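Local coordinates for extracellular ligand-binding receptor (Desulfohalobium retbaense DSM 5692, PDB 5ERE), which probably senses small solutes outside the cell, pairing a leucine-binding-type domain that holds ketoleucine with a tandem PAS sensor region that holds cytosine, at residues N375-N380 and F462-S467. Residues are numbered along the deposited sequence; the frame is centred on the assembly and turned at random.
Sequences NQYAYN and FGSIIS. With ACY (acetic acid), chain D.
Tyr377 lays its ring against Ile465 and Ser464, and through this one aromatic side chain the type I beta turn Asn375-Ala378, which leads into strand 378-385 of the cytosine-binding sensor domain, meets the helix 461-470. That helix follows strand 449-457 of the same sheet and packs by Phe462 on strand 486-488 of the next, so the contact lies where one sensor sheet gives way to the other, the Tyr377 side chain about 14 Å from the bound cytosine. The tight part is on the isoleucine side. The CD1 methyl of Ile465 sits over one face of the ring in a CH-pi contact, 4.1 Å from the Tyr377 ring centroid and 16° off its normal, while Ile465 CG1 approaches the rim, 3.9 Å from Tyr377 CE1. CG1 of Ile465 stands anti to the carbonyl carbon (chi1 -69°), and the extended chi2 carries CD1 on to the ring. Ile339 of the long helix 324-357 touches both Tyr377 and Ile465, so turn and helix 461-470 pack on a common third helix.

The opposite face of the ring is the solvent side: from this turn it carries the CG of Gln376, an exposed residue, displaced from the ring centre. Ser464 also packs loosely, its OG 3.7 Å from Tyr377 CE1 in an oblique van der Waals approach, the hydroxyl being engaged with Phe461 O within its own helix.

Tyr377 OH is hydrogen-bonded to Arg468 NH2, one residue beyond Ser467. An alanine here would probably leave Ile465 CD1 without its aromatic cover and Arg468 NH2 without its phenolic partner. No hydrogen bond joins the two segments, and cohesion between them rests on dispersion and CH-pi contact, with the Arg468 bond adding a polar link.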
# COMPACT_ATOMS: atom_id res chain seq x y z
N ASN A 375 -20.77 -12.46 -11.26
CA ASN A 375 -20.13 -12.62 -9.94
C ASN A 375 -18.65 -12.91 -10.08
O ASN A 375 -18.22 -14.06 -10.20
CB ASN A 375 -20.86 -13.70 -9.15
CG ASN A 375 -22.16 -13.17 -8.56
OD1 ASN A 375 -22.12 -12.37 -7.65
ND2 ASN A 375 -23.31 -13.55 -9.14
N GLN A 376 -17.85 -11.86 -10.04
CA GLN A 376 -16.45 -12.07 -10.29
C GLN A 376 -15.77 -12.86 -9.17
O GLN A 376 -14.71 -13.40 -9.41
CB GLN A 376 -15.74 -10.73 -10.51
CG GLN A 376 -15.29 -10.03 -9.28
CD GLN A 376 -14.70 -8.66 -9.59
OE1 GLN A 376 -15.42 -7.67 -9.69
NE2 GLN A 376 -13.39 -8.61 -9.75
N TYR A 377 -16.37 -12.95 -7.97
CA TYR A 377 -15.79 -13.75 -6.85
C TYR A 377 -16.40 -15.14 -6.72
O TYR A 377 -16.15 -15.84 -5.74
CB TYR A 377 -15.94 -12.99 -5.51
CG TYR A 377 -15.12 -11.73 -5.52
CD1 TYR A 377 -13.72 -11.79 -5.42
CD2 TYR A 377 -15.72 -10.49 -5.75
CE1 TYR A 377 -12.95 -10.64 -5.47
CE2 TYR A 377 -14.97 -9.33 -5.79
CZ TYR A 377 -13.59 -9.40 -5.64
OH TYR A 377 -12.87 -8.24 -5.71
N ALA A 378 -17.17 -15.54 -7.73
CA ALA A 378 -17.73 -16.90 -7.79
C ALA A 378 -16.71 -17.93 -8.25
O ALA A 378 -15.88 -17.67 -9.10
CB ALA A 378 -18.95 -16.94 -8.71
N TYR A 379 -16.85 -19.11 -7.68
CA TYR A 379 -16.19 -20.29 -8.14
C TYR A 379 -17.15 -21.04 -9.07
O TYR A 379 -16.75 -21.49 -10.13
CB TYR A 379 -15.80 -21.15 -6.95
CG TYR A 379 -15.09 -22.41 -7.34
CD1 TYR A 379 -13.73 -22.40 -7.59
CD2 TYR A 379 -15.77 -23.60 -7.45
CE1 TYR A 379 -13.06 -23.55 -7.92
CE2 TYR A 379 -15.10 -24.77 -7.80
CZ TYR A 379 -13.74 -24.73 -8.01
OH TYR A 379 -13.08 -25.87 -8.36
N ASN A 380 -18.40 -21.19 -8.64
CA ASN A 380 -19.45 -21.62 -9.56
C ASN A 380 -20.85 -21.30 -9.05
O ASN A 380 -21.02 -20.74 -7.97
CB ASN A 380 -19.34 -23.11 -9.91
CG ASN A 380 -19.58 -24.05 -8.73
OD1 ASN A 380 -20.25 -23.72 -7.77
ND2 ASN A 380 -19.06 -25.26 -8.84
N PHE A 462 -11.84 -14.02 0.76
CA PHE A 462 -11.49 -12.95 1.65
C PHE A 462 -10.10 -12.42 1.42
O PHE A 462 -9.90 -11.22 1.36
CB PHE A 462 -11.64 -13.41 3.10
CG PHE A 462 -13.06 -13.50 3.57
CD1 PHE A 462 -13.83 -12.36 3.69
CD2 PHE A 462 -13.61 -14.73 3.90
CE1 PHE A 462 -15.14 -12.44 4.13
CE2 PHE A 462 -14.92 -14.82 4.33
CZ PHE A 462 -15.69 -13.67 4.45
N GLY A 463 -9.12 -13.32 1.30
CA GLY A 463 -7.75 -12.93 1.05
C GLY A 463 -7.57 -12.05 -0.16
O GLY A 463 -6.81 -11.08 -0.12
N SER A 464 -8.25 -12.38 -1.26
CA SER A 464 -8.09 -11.62 -2.48
C SER A 464 -8.57 -10.16 -2.25
O SER A 464 -8.00 -9.22 -2.79
CB SER A 464 -8.85 -12.28 -3.62
OG SER A 464 -10.27 -12.25 -3.46
N ILE A 465 -9.55 -9.98 -1.40
CA ILE A 465 -10.07 -8.63 -1.15
C ILE A 465 -9.18 -7.95 -0.10
O ILE A 465 -8.66 -6.85 -0.31
CB ILE A 465 -11.54 -8.70 -0.74
CG1 ILE A 465 -12.36 -9.13 -1.96
CG2 ILE A 465 -12.06 -7.33 -0.17
CD1 ILE A 465 -13.62 -9.87 -1.66
N ILE A 466 -8.94 -8.64 1.00
CA ILE A 466 -8.24 -8.04 2.12
C ILE A 466 -6.78 -7.67 1.82
O ILE A 466 -6.32 -6.62 2.22
CB ILE A 466 -8.32 -8.96 3.35
CG1 ILE A 466 -9.74 -8.94 3.87
CG2 ILE A 466 -7.37 -8.51 4.42
CD1 ILE A 466 -10.09 -10.08 4.75
N SER A 467 -6.03 -8.55 1.15
CA SER A 467 -4.63 -8.28 0.92
C SER A 467 -4.39 -7.02 0.07
O SER A 467 -3.38 -6.32 0.23
CB SER A 467 -3.96 -9.51 0.25
OG SER A 467 -4.53 -9.72 -1.03
C ACY D . -10.40 -16.95 2.05
O ACY D . -9.47 -16.18 1.65
OXT ACY D . -11.62 -16.73 1.88
CH3 ACY D . -10.04 -18.21 2.81